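Local coordinates for protein nicastrin (Dictyostelium purpureum, PDB 4R12) that probably serves as an essential, putatively substrate-recruiting subunit of the gamma-secretase complex, which cleaves membrane proteins within the lipid bilayer, at residues A[15-19]-A[582-586]; A[269-273]-A[484-488]. All coordinates share one frame; numbering follows the deposited sequence.

Contact 1 (A[15-19]-A[582-586]); sequences YTTLY and LKVFK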
ATOM      1  N   TYR A  15      17.530 -20.870  19.993  1.00 66.00           N
ATOM      2  CA  TYR A  15      18.552 -20.706  21.018  1.00 66.19           C
ATOM      3  C   TYR A  15      19.325 -19.402  20.818  1.00 67.89           C
ATOM      4  O   TYR A  15      20.182 -19.037  21.627  1.00 69.80           O
ATOM      5  CB  TYR A  15      19.505 -21.902  21.015  1.00 68.27           C
ATOM      6  CG  TYR A  15      19.994 -22.267  22.397  1.00 72.23           C
ATOM      7  CD1 TYR A  15      19.128 -22.245  23.488  1.00 73.02           C
ATOM      8  CD2 TYR A  15      21.317 -22.637  22.615  1.00 72.45           C
ATOM      9  CE1 TYR A  15      19.567 -22.576  24.758  1.00 74.78           C
ATOM     10  CE2 TYR A  15      21.768 -22.969  23.879  1.00 74.19           C
ATOM     11  CZ  TYR A  15      20.889 -22.939  24.949  1.00 77.71           C
ATOM     12  OH  TYR A  15      21.336 -23.271  26.212  1.00 80.17           O
ATOM     13  N   THR A  16      19.017 -18.721  19.719  1.00 64.12           N
ATOM     14  CA  THR A  16      19.464 -17.356  19.450  1.00 62.07           C
ATOM     15  C   THR A  16      18.415 -16.766  18.517  1.00 59.08           C
ATOM     16  O   THR A  16      18.438 -17.032  17.315  1.00 57.47           O
ATOM     17  CB  THR A  16      20.867 -17.290  18.786  1.00 62.82           C
ATOM     18  OG1 THR A  16      21.780 -18.155  19.476  1.00 66.53           O
ATOM     19  CG2 THR A  16      21.412 -15.864  18.796  1.00 59.56           C
ATOM     20  N   THR A  17      17.471 -16.006  19.067  1.00 57.77           N
ATOM     21  CA  THR A  17      16.341 -15.532  18.272  1.00 55.97           C
ATOM     22  C   THR A  17      16.668 -14.247  17.509  1.00 55.28           C
ATOM     23  O   THR A  17      17.104 -13.249  18.085  1.00 53.74           O
ATOM     24  CB  THR A  17      15.084 -15.302  19.143  1.00 56.27           C
ATOM     25  OG1 THR A  17      14.593 -16.564  19.611  1.00 59.25           O
ATOM     26  CG2 THR A  17      13.983 -14.628  18.325  1.00 54.82           C
ATOM     27  N   LEU A  18      16.458 -14.287  16.199  1.00 51.94           N
ATOM     28  CA  LEU A  18      16.696 -13.123  15.365  1.00 51.15           C
ATOM     29  C   LEU A  18      15.378 -12.397  15.172  1.00 49.62           C
ATOM     30  O   LEU A  18      14.457 -12.914  14.542  1.00 51.10           O
ATOM     31  CB  LEU A  18      17.319 -13.540  14.044  1.00 49.78           C
ATOM     32  CG  LEU A  18      18.626 -14.303  14.278  1.00 51.40           C
ATOM     33  CD1 LEU A  18      19.030 -15.039  13.018  1.00 52.42           C
ATOM     34  CD2 LEU A  18      19.742 -13.371  14.749  1.00 52.37           C
ATOM     35  N   TYR A  19      15.292 -11.201  15.747  1.00 52.06           N
ATOM     36  CA  TYR A  19      14.003 -10.546  15.969  1.00 52.74           C
ATOM     37  C   TYR A  19      13.532  -9.766  14.761  1.00 50.38           C
ATOM     38  O   TYR A  19      12.333  -9.709  14.483  1.00 51.19           O
ATOM     39  CB  TYR A  19      14.081  -9.621  17.189  1.00 51.51           C
ATOM     40  CG  TYR A  19      14.400 -10.348  18.478  1.00 56.73           C
ATOM     41  CD1 TYR A  19      13.389 -10.928  19.247  1.00 55.80           C
ATOM     42  CD2 TYR A  19      15.713 -10.463  18.927  1.00 57.07           C
ATOM     43  CE1 TYR A  19      13.682 -11.597  20.429  1.00 57.22           C
ATOM     44  CE2 TYR A  19      16.015 -11.130  20.109  1.00 59.08           C
ATOM     45  CZ  TYR A  19      14.998 -11.694  20.854  1.00 59.18           C
ATOM     46  OH  TYR A  19      15.308 -12.355  22.028  1.00 61.24           O
ATOM     47  N   LEU A 582      12.427 -16.703  14.187  1.00 43.06           N
ATOM     48  CA  LEU A 582      13.595 -17.241  13.513  1.00 43.22           C
ATOM     49  C   LEU A 582      14.711 -17.440  14.532  1.00 47.62           C
ATOM     50  O   LEU A 582      15.134 -16.494  15.204  1.00 48.55           O
ATOM     51  CB  LEU A 582      14.036 -16.305  12.380  1.00 44.68           C
ATOM     52  CG  LEU A 582      15.278 -16.610  11.539  1.00 44.82           C
ATOM     53  CD1 LEU A 582      15.503 -18.095  11.340  1.00 43.63           C
ATOM     54  CD2 LEU A 582      15.108 -15.942  10.179  1.00 44.80           C
ATOM     55  N   LYS A 583      15.175 -18.676  14.650  1.00 45.72           N
ATOM     56  CA  LYS A 583      16.191 -19.016  15.626  1.00 49.41           C
ATOM     57  C   LYS A 583      17.369 -19.682  14.939  1.00 51.30           C
ATOM     58  O   LYS A 583      17.187 -20.480  14.020  1.00 47.52           O
ATOM     59  CB  LYS A 583      15.617 -19.947  16.702  1.00 50.06           C
ATOM     60  CG  LYS A 583      14.299 -19.472  17.305  1.00 50.93           C
ATOM     61  CD  LYS A 583      13.565 -20.614  18.009  1.00 53.42           C
ATOM     62  CE  LYS A 583      12.201 -20.160  18.517  1.00 54.09           C
ATOM     63  NZ  LYS A 583      11.408 -21.290  19.085  1.00 56.56           N
ATOM     64  N   VAL A 584      18.576 -19.346  15.384  1.00 49.63           N
ATOM     65  CA  VAL A 584      19.784 -19.977  14.870  1.00 51.99           C
ATOM     66  C   VAL A 584      20.483 -20.702  16.022  1.00 53.63           C
ATOM     67  O   VAL A 584      20.386 -20.284  17.176  1.00 54.89           O
ATOM     68  CB  VAL A 584      20.712 -18.938  14.194  1.00 51.90           C
ATOM     69  CG1 VAL A 584      22.070 -19.528  13.869  1.00 53.19           C
ATOM     70  CG2 VAL A 584      20.059 -18.424  12.920  1.00 47.68           C
ATOM     71  N   PHE A 585      21.149 -21.806  15.703  1.00 54.05           N
ATOM     72  CA  PHE A 585      21.745 -22.673  16.708  1.00 55.38           C
ATOM     73  C   PHE A 585      22.797 -23.554  16.055  1.00 57.16           C
ATOM     74  O   PHE A 585      22.809 -23.703  14.830  1.00 56.62           O
ATOM     75  CB  PHE A 585      20.665 -23.529  17.367  1.00 55.43           C
ATOM     76  CG  PHE A 585      19.850 -24.320  16.385  1.00 54.04           C
ATOM     77  CD1 PHE A 585      20.248 -25.587  15.994  1.00 55.83           C
ATOM     78  CD2 PHE A 585      18.703 -23.782  15.829  1.00 52.99           C
ATOM     79  CE1 PHE A 585      19.513 -26.311  15.077  1.00 55.91           C
ATOM     80  CE2 PHE A 585      17.960 -24.498  14.912  1.00 50.92           C
ATOM     81  CZ  PHE A 585      18.366 -25.766  14.535  1.00 53.67           C
ATOM     82  N   LYS A 586      23.677 -24.149  16.854  1.00 59.77           N
ATOM     83  CA  LYS A 586      24.624 -25.108  16.295  1.00 60.45           C
ATOM     84  C   LYS A 586      24.059 -26.517  16.397  1.00 60.75           C
ATOM     85  O   LYS A 586      23.466 -26.888  17.409  1.00 63.06           O
ATOM     86  CB  LYS A 586      25.989 -25.008  16.980  1.00 62.53           C
ATOM     87  CG  LYS A 586      26.999 -24.216  16.152  1.00 63.86           C
ATOM     88  CD  LYS A 586      28.419 -24.306  16.691  1.00 66.66           C
ATOM     89  CE  LYS A 586      29.407 -23.673  15.712  1.00 66.73           C
ATOM     90  NZ  LYS A 586      30.792 -23.607  16.261  1.00 68.04           N
TER
HETATM   91  O   HOH W   1      12.064 -13.804  14.312  1.00 46.14           O

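Contact 2 (A[269-273]-A[484-488]); sequences NAERW and FYSSV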
ATOM      1  N   ASN A 269      -7.441   2.674   0.711  1.00 24.34           N
ATOM      2  CA  ASN A 269      -6.713   1.528   1.243  1.00 25.29           C
ATOM      3  C   ASN A 269      -7.149   0.242   0.538  1.00 24.76           C
ATOM      4  O   ASN A 269      -8.239   0.182  -0.023  1.00 24.63           O
ATOM      5  CB  ASN A 269      -6.935   1.413   2.749  1.00 24.25           C
ATOM      6  CG  ASN A 269      -5.808   0.678   3.457  1.00 24.48           C
ATOM      7  OD1 ASN A 269      -4.985   0.012   2.819  1.00 25.61           O
ATOM      8  ND2 ASN A 269      -5.779   0.776   4.794  1.00 25.09           N
ATOM      9  N   ALA A 270      -6.280  -0.763   0.571  1.00 22.30           N
ATOM     10  CA  ALA A 270      -6.525  -2.097   0.012  1.00 24.14           C
ATOM     11  C   ALA A 270      -6.864  -2.087  -1.490  1.00 26.19           C
ATOM     12  O   ALA A 270      -7.488  -3.018  -2.013  1.00 26.61           O
ATOM     13  CB  ALA A 270      -7.627  -2.804   0.824  1.00 23.76           C
ATOM     14  N   GLU A 271      -6.412  -1.049  -2.192  1.00 24.72           N
ATOM     15  CA  GLU A 271      -6.610  -0.971  -3.632  1.00 25.19           C
ATOM     16  C   GLU A 271      -5.829  -2.036  -4.384  1.00 27.07           C
ATOM     17  O   GLU A 271      -6.247  -2.460  -5.461  1.00 27.29           O
ATOM     18  CB  GLU A 271      -6.201   0.413  -4.158  1.00 22.78           C
ATOM     19  CG  GLU A 271      -7.078   1.507  -3.637  1.00 23.29           C
ATOM     20  CD  GLU A 271      -8.503   1.417  -4.176  1.00 25.19           C
ATOM     21  OE1 GLU A 271      -8.750   1.870  -5.306  1.00 26.98           O
ATOM     22  OE2 GLU A 271      -9.370   0.885  -3.468  1.00 24.42           O
ATOM     23  N   ARG A 272      -4.691  -2.465  -3.834  1.00 25.35           N
ATOM     24  CA  ARG A 272      -3.873  -3.457  -4.538  1.00 26.33           C
ATOM     25  C   ARG A 272      -4.551  -4.818  -4.538  1.00 28.80           C
ATOM     26  O   ARG A 272      -4.068  -5.755  -5.166  1.00 28.00           O
ATOM     27  CB  ARG A 272      -2.483  -3.589  -3.919  1.00 25.89           C
ATOM     28  CG  ARG A 272      -1.729  -2.289  -3.736  1.00 28.30           C
ATOM     29  CD  ARG A 272      -1.843  -1.430  -4.928  1.00 27.15           C
ATOM     30  NE  ARG A 272      -1.106  -0.161  -4.839  1.00 27.65           N
ATOM     31  CZ  ARG A 272      -1.018   0.657  -5.882  1.00 28.55           C
ATOM     32  NH1 ARG A 272      -1.628   0.309  -7.018  1.00 23.76           N
ATOM     33  NH2 ARG A 272      -0.340   1.791  -5.812  1.00 26.49           N
ATOM     34  N   TRP A 273      -5.671  -4.927  -3.828  1.00 26.34           N
ATOM     35  CA  TRP A 273      -6.365  -6.203  -3.717  1.00 29.55           C
ATOM     36  C   TRP A 273      -7.773  -6.073  -4.293  1.00 30.89           C
ATOM     37  O   TRP A 273      -8.772  -6.386  -3.637  1.00 31.45           O
ATOM     38  CB  TRP A 273      -6.373  -6.666  -2.258  1.00 29.61           C
ATOM     39  CG  TRP A 273      -4.978  -6.754  -1.716  1.00 29.17           C
ATOM     40  CD1 TRP A 273      -4.322  -5.804  -0.976  1.00 30.14           C
ATOM     41  CD2 TRP A 273      -4.039  -7.818  -1.925  1.00 29.03           C
ATOM     42  NE1 TRP A 273      -3.042  -6.224  -0.697  1.00 27.57           N
ATOM     43  CE2 TRP A 273      -2.844  -7.453  -1.268  1.00 28.65           C
ATOM     44  CE3 TRP A 273      -4.093  -9.041  -2.603  1.00 31.93           C
ATOM     45  CZ2 TRP A 273      -1.717  -8.271  -1.265  1.00 30.52           C
ATOM     46  CZ3 TRP A 273      -2.974  -9.854  -2.593  1.00 32.59           C
ATOM     47  CH2 TRP A 273      -1.802  -9.467  -1.929  1.00 33.98           C
ATOM     48  N   PHE A 484       3.161  -0.600   3.903  1.00 22.05           N
ATOM     49  CA  PHE A 484       1.790  -0.141   3.666  1.00 21.19           C
ATOM     50  C   PHE A 484       0.871  -1.234   3.114  1.00 22.77           C
ATOM     51  O   PHE A 484      -0.203  -0.946   2.579  1.00 21.49           O
ATOM     52  CB  PHE A 484       1.814   1.073   2.716  1.00 21.03           C
ATOM     53  CG  PHE A 484       2.547   2.258   3.298  1.00 23.48           C
ATOM     54  CD1 PHE A 484       1.887   3.143   4.141  1.00 22.17           C
ATOM     55  CD2 PHE A 484       3.893   2.467   3.033  1.00 22.24           C
ATOM     56  CE1 PHE A 484       2.556   4.232   4.707  1.00 22.38           C
ATOM     57  CE2 PHE A 484       4.565   3.556   3.598  1.00 21.87           C
ATOM     58  CZ  PHE A 484       3.883   4.433   4.434  1.00 20.52           C
ATOM     59  N   TYR A 485       1.276  -2.489   3.263  1.00 24.46           N
ATOM     60  CA  TYR A 485       0.344  -3.581   2.969  1.00 22.12           C
ATOM     61  C   TYR A 485      -0.875  -3.386   3.872  1.00 22.96           C
ATOM     62  O   TYR A 485      -0.731  -3.085   5.052  1.00 23.05           O
ATOM     63  CB  TYR A 485       1.010  -4.935   3.200  1.00 23.61           C
ATOM     64  CG  TYR A 485       0.029  -6.082   3.299  1.00 22.68           C
ATOM     65  CD1 TYR A 485      -0.833  -6.375   2.252  1.00 25.16           C
ATOM     66  CD2 TYR A 485      -0.005  -6.891   4.433  1.00 23.55           C
ATOM     67  CE1 TYR A 485      -1.727  -7.444   2.337  1.00 25.56           C
ATOM     68  CE2 TYR A 485      -0.892  -7.962   4.529  1.00 24.14           C
ATOM     69  CZ  TYR A 485      -1.752  -8.224   3.477  1.00 26.51           C
ATOM     70  OH  TYR A 485      -2.628  -9.273   3.554  1.00 25.43           O
ATOM     71  N   SER A 486      -2.074  -3.512   3.309  1.00 23.25           N
ATOM     72  CA  SER A 486      -3.296  -3.194   4.041  1.00 23.56           C
ATOM     73  C   SER A 486      -3.538  -4.094   5.255  1.00 24.54           C
ATOM     74  O   SER A 486      -4.214  -3.692   6.201  1.00 26.59           O
ATOM     75  CB  SER A 486      -4.513  -3.291   3.103  1.00 25.41           C
ATOM     76  OG  SER A 486      -4.723  -4.636   2.713  1.00 27.16           O
ATOM     77  N   SER A 487      -2.994  -5.307   5.210  1.00 23.83           N
ATOM     78  CA  SER A 487      -3.288  -6.333   6.219  1.00 26.39           C
ATOM     79  C   SER A 487      -4.791  -6.641   6.206  1.00 26.68           C
ATOM     80  O   SER A 487      -5.447  -6.523   5.155  1.00 25.67           O
ATOM     81  CB  SER A 487      -2.799  -5.894   7.621  1.00 26.05           C
ATOM     82  OG  SER A 487      -2.982  -6.910   8.580  1.00 27.57           O
ATOM     83  N   VAL A 488      -5.337  -7.063   7.343  1.00 25.94           N
ATOM     84  CA  VAL A 488      -6.708  -7.560   7.367  1.00 27.14           C
ATOM     85  C   VAL A 488      -7.711  -6.534   7.878  1.00 28.66           C
ATOM     86  O   VAL A 488      -7.392  -5.674   8.705  1.00 27.41           O
ATOM     87  CB  VAL A 488      -6.821  -8.851   8.210  1.00 29.95           C
ATOM     88  CG1 VAL A 488      -6.028  -9.963   7.544  1.00 29.87           C
ATOM     89  CG2 VAL A 488      -6.344  -8.627   9.642  1.00 29.27           C
TER
HETATM   90  O   HOH W   2      -4.302  -0.987   6.353  1.00 24.69           O
HETATM   91  O   HOH W   3      -2.206   0.290   3.839  1.00 24.74           O
HETATM   92  O   HOH W   4      -1.929  -3.719   0.178  1.00 23.59           O

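Contact 1 (A[15-19]-A[582-586])
T17 and K583 bring two antiparallel backbones together as a non-hydrogen-bonded pair, with the two CA atoms 4.4 Å apart. Direct backbone hydrogen bonds flank the pair: V584 N reaches T16 O at 3.0 Å, the donor tilted 28° from the carbonyl plane, while L18 N approaches L582 O at 2.8 Å and nearly along the C=O axis. The same two carbonyls also receive CA-H...O contacts, from K583 CA to T16 O and from T17 CA to L582 O. On the other side of the L18-L582 pair the bond is not direct: a water donates to L18 O at 2.6 Å and weakly accepts from L582 N.

Apolar packing sits mainly on the face carrying L18 and V584. With its CG anti to the carbonyl carbon (chi1 -58°), L18 sends CD1 obliquely across V584 until it meets CG2 at 3.5 Å; I154 of helix 148-160 touches both residues. On the other face T17 and K583 run side by side, T17 OG1 being 3.7 Å from K583 CG, and the extended lysine continues toward D174 in a long, weak ion pair. Y15 and F585 meet there through their CB atoms alone, both rings leading away.

K583 and F585 bond to strand 169-174 along the other side of their own strand. The single T17-K583 bridge with its two flanking bonds makes an isolated antiparallel beta bridge on the edge away from strand 169-174, by which the first modelled residues of the chain line the last strand, in the region of the small lobe.

Contact 2 (A[269-273]-A[484-488])
S486 presses its CB into the bend formed by N269 and A270, 3.3 Å from N269 OD1 and 3.9 Å from A270 CA. Beside it, W273 and Y485 cross at about a right angle. The indole brings NE1 to the edge of the phenol ring, 3.5 Å from Y485 CE1, and CZ2 adds an apolar touch on that same carbon. The five-membered ring of W273 and the Y485 ring have planes 73° apart, an oblique pairing.

The polar groups of the two loops meet through three waters. One accepts from N269 ND2 and donates to S486 O; a second donates to both N269 OD1 and F484 O. The third accepts from W273 NE1 at 2.9 Å and from S486 N at 3.1 Å, so the indole and a buried amide share one oxygen.

Outside this shell, N269 ND2 also bonds to Q198 O, which probably does most to hold the amide; the bond from A270 N to OD1 is weak. D222 accepts from the backbone N-H groups of E271 and R272, and W273 N bonds to A270 O, which together probably hold the turn that carries W273. On the other loop, Y485 OH hydrogen-bonds to E574, and S487 N lies 3.3 Å above the centre of the Y485 ring. F572 meets the W273 ring edge-to-face. Replacing W273 by alanine is likely to open a gap beside Y485 and F572 and to leave the third water without its indole donor.

Residues 269-273 belong to the large lobe, which is related to zinc exopeptidases. The chemistry implies a buried junction made by ring packing and ordered water rather than by direct polar bonds between the two loops, with the side-chain amide of N269 serving two of the three bridges.

Overall arrangement
The two contacts differ in burial and in the way distant segments are joined. Contact 1 lies toward the periphery, its centre about 31 Å from that of the chain, and relies on direct backbone bonds between a loop and a strand. Contact 2, only about 5 Å from the chain centre, joins two loops entirely through buried residues, with ring packing and waters in place of direct bonds. Water has a part in both, but at contact 1 it merely continues a backbone pairing. They share no secondary-structure element and remain about 16 Å apart at their nearest atoms, yet contact 2 is nested in sequence within the span that contact 1 closes.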